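Local coordinates for protein 3-methylornithine synthase (Methanosarcina barkeri, PDB 3T7V) that catalyses the radical-based isomerization of L-lysine to (3R)-3-methyl-D-ornithine, a step in pyrrolysine biosynthesis, using a [4Fe-4S] cluster and S-adenosylmethionine, at residues L131-I134 against V135-L139; K253-S257 against E258-I262. All coordinates share one frame; numbering follows the deposited sequence.

In the fold
Both contacts are local, made between residues a few positions apart, and both belong to outer helices of the radical SAM barrel. Contact 1 lies in the last turns of helix 126-139; contact 2 is the N-terminal cap of helix 258-268, entered from the loop that follows strand 233-238. They lie on opposite sides of the chain's centre, their own centres 37 Å apart and their nearest atoms about 24 Å apart, without touching. Contact 2 is nearer the chemistry: the side chain of Glu258 is about 5 Å from that of the substrate-binding Ser277 and about 8 Å from both the bound S-adenosylmethionine and 5-amino-D-isoleucine, whereas in contact 1 the Val132 side chain stays about 13 Å from the latter.

Contact 1. Residues L131-I134 against V135-L139; sequences LVQI and VKEEL
Gln133 and Glu137, one helical turn apart, run side by side and point the same way on the outer flank of helix 126-139. From CB the Gln133 chain is fully extended, with CG anti to the backbone N (chi1 177°). Its CG passes 3.6 Å from Glu137 OE2, and at the tip NE2 donates to that same OE2 over 3.0 Å, with an N-H...O angle of 169°. The acceptor lies almost in the amide plane, but NE2 meets the carboxylate from above its plane, the two flat groups standing 83° apart. On the other branch OE1 takes a weak hydrogen bond from Lys161. Were Gln133 an alanine, the Glu137 carboxylate would probably lose this N-H donor and be freer to turn.

Beneath this pair the backbone is regular alpha-helix: Val135 N to Leu131 O (3.0 Å) and Glu137 N to Gln133 O (2.9 Å) are two of four successive i to i+4 bonds. On the buried flank Leu131 CD2 rests 3.9 Å from Val135 CG2, and both residues pack on Ile96 of helix 93-103 and Leu113 of strand 110-115. The ends of the other charged chains turn elsewhere: Lys136 NZ bonds to the carbonyls of Gly162 and Leu141, and Glu138 forms a salt bridge with Lys104.

This end of the helix is amphipathic: aliphatic branches seat it against the barrel, a neutral amide meets a charged carboxylate on the more exposed flank, and the charges of Lys136 and Glu138 are met by partners beyond the turn.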
loop_
_atom_site.group_PDB
_atom_site.type_symbol
_atom_site.label_atom_id
_atom_site.label_comp_id
_atom_site.label_asym_id
_atom_site.label_seq_id
_atom_site.Cartn_x
_atom_site.Cartn_y
_atom_site.Cartn_z
ATOM N N LEU A 131 -12.958 -17.505 -2.567
ATOM C CA LEU A 131 -12.775 -16.282 -3.399
ATOM C C LEU A 131 -11.308 -16.222 -3.928
ATOM O O LEU A 131 -11.059 -15.959 -5.149
ATOM C CB LEU A 131 -13.148 -14.984 -2.615
ATOM C CG LEU A 131 -13.074 -13.694 -3.421
ATOM C CD1 LEU A 131 -13.911 -12.693 -2.578
ATOM C CD2 LEU A 131 -11.666 -13.251 -3.511
ATOM N N VAL A 132 -10.323 -16.436 -3.094
ATOM C CA VAL A 132 -8.963 -16.439 -3.629
ATOM C C VAL A 132 -8.748 -17.520 -4.689
ATOM O O VAL A 132 -8.139 -17.234 -5.739
ATOM C CB VAL A 132 -7.968 -16.675 -2.440
ATOM C CG1 VAL A 132 -6.523 -16.830 -2.950
ATOM C CG2 VAL A 132 -8.025 -15.491 -1.450
ATOM N N GLN A 133 -9.318 -18.707 -4.476
ATOM C CA GLN A 133 -9.165 -19.796 -5.451
ATOM C C GLN A 133 -9.768 -19.358 -6.786
ATOM O O GLN A 133 -9.164 -19.577 -7.833
ATOM C CB GLN A 133 -9.881 -21.030 -4.925
ATOM C CG GLN A 133 -9.830 -22.205 -5.938
ATOM C CD GLN A 133 -10.563 -23.435 -5.462
ATOM O OE1 GLN A 133 -10.891 -23.557 -4.319
ATOM N NE2 GLN A 133 -10.893 -24.322 -6.374
ATOM N N ILE A 134 -10.955 -18.760 -6.799
ATOM C CA ILE A 134 -11.611 -18.356 -8.046
ATOM C C ILE A 134 -10.839 -17.313 -8.740
ATOM O O ILE A 134 -10.644 -17.396 -9.975
ATOM C CB ILE A 134 -13.091 -17.931 -7.789
ATOM C CG1 ILE A 134 -13.912 -19.182 -7.453
ATOM C CG2 ILE A 134 -13.662 -17.192 -8.995
ATOM C CD1 ILE A 134 -15.227 -18.881 -6.806
ATOM N N VAL A 135 -10.388 -16.284 -8.015
ATOM C CA VAL A 135 -9.588 -15.275 -8.686
ATOM C C VAL A 135 -8.261 -15.838 -9.247
ATOM O O VAL A 135 -7.828 -15.477 -10.357
ATOM C CB VAL A 135 -9.292 -14.095 -7.705
ATOM C CG1 VAL A 135 -8.336 -13.086 -8.376
ATOM C CG2 VAL A 135 -10.651 -13.424 -7.306
ATOM N N LYS A 136 -7.583 -16.736 -8.521
ATOM C CA LYS A 136 -6.316 -17.306 -9.005
ATOM C C LYS A 136 -6.629 -18.142 -10.262
ATOM O O LYS A 136 -5.867 -18.109 -11.234
ATOM C CB LYS A 136 -5.683 -18.163 -7.930
ATOM C CG LYS A 136 -4.237 -18.530 -8.245
ATOM C CD LYS A 136 -3.349 -17.321 -8.006
ATOM C CE LYS A 136 -1.933 -17.749 -8.194
ATOM N NZ LYS A 136 -1.037 -16.579 -7.765
ATOM N N GLU A 137 -7.741 -18.908 -10.229
ATOM C CA GLU A 137 -8.097 -19.727 -11.413
ATOM C C GLU A 137 -8.415 -18.859 -12.638
ATOM O O GLU A 137 -8.095 -19.250 -13.775
ATOM C CB GLU A 137 -9.310 -20.592 -11.081
ATOM C CG GLU A 137 -9.013 -21.794 -10.200
ATOM C CD GLU A 137 -10.312 -22.536 -9.850
ATOM O OE1 GLU A 137 -11.474 -22.046 -10.177
ATOM O OE2 GLU A 137 -10.164 -23.587 -9.206
ATOM N N GLU A 138 -9.054 -17.708 -12.414
ATOM C CA GLU A 138 -9.428 -16.786 -13.496
ATOM C C GLU A 138 -8.236 -16.078 -14.038
ATOM O O GLU A 138 -8.059 -15.968 -15.279
ATOM C CB GLU A 138 -10.427 -15.716 -13.016
ATOM C CG GLU A 138 -11.823 -16.280 -12.757
ATOM C CD GLU A 138 -12.510 -16.875 -13.982
ATOM O OE1 GLU A 138 -13.212 -17.879 -13.808
ATOM O OE2 GLU A 138 -12.314 -16.388 -15.152
ATOM N N LEU A 139 -7.366 -15.574 -13.148
ATOM C CA LEU A 139 -6.304 -14.668 -13.622
ATOM C C LEU A 139 -4.907 -15.242 -13.721
ATOM O O LEU A 139 -4.085 -14.779 -14.502
ATOM C CB LEU A 139 -6.215 -13.443 -12.643
ATOM C CG LEU A 139 -7.469 -12.589 -12.568
ATOM C CD1 LEU A 139 -7.241 -11.449 -11.532
ATOM C CD2 LEU A 139 -7.768 -12.046 -13.945
#

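Contact 2. Residues K253-S257 against E258-I262; sequences KSNLS and ELKII
Ser257 and Lys260 meet in an N-cap bond at the start of helix 258-268, and this bond leads the polar contacts. Ser257 OG accepts from Lys260 N at 3.2 Å with an N-H...O angle of 171°; chi1 of 77° places OG between the backbone N and the carbonyl carbon, turned toward the first helical turn. The carbonyl of the same residue starts the helical ladder, Ile261 N reaching Ser257 O at 3.2 Å. Just before the cap, Leu256 centres an inverse gamma turn, closed by a weak bond from Ser257 N to Asn255 O.

A second polar link comes from the Lys260 side chain. Bent at chi2 and chi3, it folds back along the incoming loop until NZ donates to Asn255 O at 2.7 Å, arriving from above the carbonyl plane, 48° out of it. Leu32 O and Leu34 O also accept from NZ, so NZ donates to three backbone carbonyls. The Asn255 side chain crosses that of Lys260 at about a right angle.

Apolar contact is sparse across the cap: Ile261 CD1 approaches Leu256 CB at 4.5 Å. Both side chains also pack on Thr219 of helix 216-228.

The charged group of Glu258 reaches out of the contact, making a salt bridge with Arg289 and a hydrogen bond with Thr238.

A serine N-cap and a lysine bonded to the loop backbone thus join the loop to its helix, and the charged ends of two buried residues are each met: Lys260 by three carbonyls, Glu258 by Arg289 and Thr238.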
loop_
_atom_site.group_PDB
_atom_site.type_symbol
_atom_site.label_atom_id
_atom_site.label_comp_id
_atom_site.label_asym_id
_atom_site.label_seq_id
_atom_site.Cartn_x
_atom_site.Cartn_y
_atom_site.Cartn_z
ATOM N N LYS A 253 -0.245 19.614 11.568
ATOM C CA LYS A 253 0.646 20.765 11.593
ATOM C C LYS A 253 2.093 20.284 11.395
ATOM O O LYS A 253 2.975 20.630 12.194
ATOM C CB LYS A 253 0.463 21.542 12.912
ATOM C CG LYS A 253 0.618 20.697 14.176
ATOM C CD LYS A 253 0.144 21.436 15.416
ATOM C CE LYS A 253 0.844 20.923 16.670
ATOM N NZ LYS A 253 0.506 21.736 17.877
ATOM N N SER A 254 2.332 19.503 10.326
ATOM C CA SER A 254 3.677 18.914 10.067
ATOM C C SER A 254 4.204 19.074 8.665
ATOM O O SER A 254 3.438 19.217 7.704
ATOM C CB SER A 254 3.693 17.417 10.409
ATOM O OG SER A 254 4.188 17.226 11.739
ATOM N N ASN A 255 5.532 18.987 8.554
ATOM C CA ASN A 255 6.262 18.998 7.276
ATOM C C ASN A 255 6.539 17.559 6.773
ATOM O O ASN A 255 7.362 17.355 5.811
ATOM C CB ASN A 255 7.605 19.777 7.468
ATOM C CG ASN A 255 7.928 20.696 6.301
ATOM O OD1 ASN A 255 7.070 20.985 5.453
ATOM N ND2 ASN A 255 9.177 21.180 6.253
ATOM N N LEU A 256 5.891 16.558 7.401
ATOM C CA LEU A 256 6.249 15.152 7.134
ATOM C C LEU A 256 5.433 14.553 6.002
ATOM O O LEU A 256 4.484 13.699 6.166
ATOM C CB LEU A 256 6.219 14.254 8.335
ATOM C CG LEU A 256 7.146 14.609 9.443
ATOM C CD1 LEU A 256 6.659 14.068 10.755
ATOM C CD2 LEU A 256 8.523 14.010 9.151
ATOM N N SER A 257 5.879 14.943 4.829
ATOM C CA SER A 257 5.103 14.666 3.675
ATOM C C SER A 257 5.380 13.231 3.261
ATOM O O SER A 257 6.470 12.704 3.481
ATOM C CB SER A 257 5.441 15.636 2.579
ATOM O OG SER A 257 6.659 15.239 2.017
ATOM N N GLU A 258 4.400 12.653 2.610
ATOM C CA GLU A 258 4.559 11.338 2.035
ATOM C C GLU A 258 5.775 11.296 1.046
ATOM O O GLU A 258 6.475 10.312 1.008
ATOM C CB GLU A 258 3.249 10.992 1.373
ATOM C CG GLU A 258 3.237 9.610 0.730
ATOM C CD GLU A 258 1.977 9.356 -0.046
ATOM O OE1 GLU A 258 0.921 10.042 0.256
ATOM O OE2 GLU A 258 2.012 8.466 -0.950
ATOM N N LEU A 259 6.009 12.347 0.234
ATOM C CA LEU A 259 7.116 12.257 -0.705
ATOM C C LEU A 259 8.466 12.148 -0.043
ATOM O O LEU A 259 9.321 11.377 -0.445
ATOM C CB LEU A 259 7.116 13.458 -1.661
ATOM C CG LEU A 259 5.780 13.782 -2.353
ATOM C CD1 LEU A 259 6.075 15.030 -3.215
ATOM C CD2 LEU A 259 5.412 12.583 -3.214
ATOM N N LYS A 260 8.659 12.944 1.022
ATOM C CA LYS A 260 9.895 12.858 1.810
ATOM C C LYS A 260 10.071 11.449 2.390
ATOM O O LYS A 260 11.144 10.881 2.387
ATOM C CB LYS A 260 9.814 13.919 2.961
ATOM C CG LYS A 260 11.066 14.159 3.739
ATOM C CD LYS A 260 11.124 15.666 4.243
ATOM C CE LYS A 260 9.821 16.022 4.874
ATOM N NZ LYS A 260 10.069 17.195 5.780
ATOM N N ILE A 261 8.976 10.878 2.896
ATOM C CA ILE A 261 9.133 9.599 3.536
ATOM C C ILE A 261 9.343 8.495 2.508
ATOM O O ILE A 261 10.058 7.543 2.755
ATOM C CB ILE A 261 7.931 9.276 4.438
ATOM C CG1 ILE A 261 7.938 10.296 5.636
ATOM C CG2 ILE A 261 7.930 7.834 5.007
ATOM C CD1 ILE A 261 6.617 10.274 6.328
ATOM N N ILE A 262 8.717 8.619 1.318
ATOM C CA ILE A 262 9.018 7.655 0.198
ATOM C C ILE A 262 10.519 7.634 -0.113
ATOM O O ILE A 262 11.119 6.577 -0.272
ATOM C CB ILE A 262 8.182 7.923 -1.054
ATOM C CG1 ILE A 262 6.739 7.525 -0.827
ATOM C CG2 ILE A 262 8.776 7.182 -2.246
ATOM C CD1 ILE A 262 5.832 8.015 -1.937
#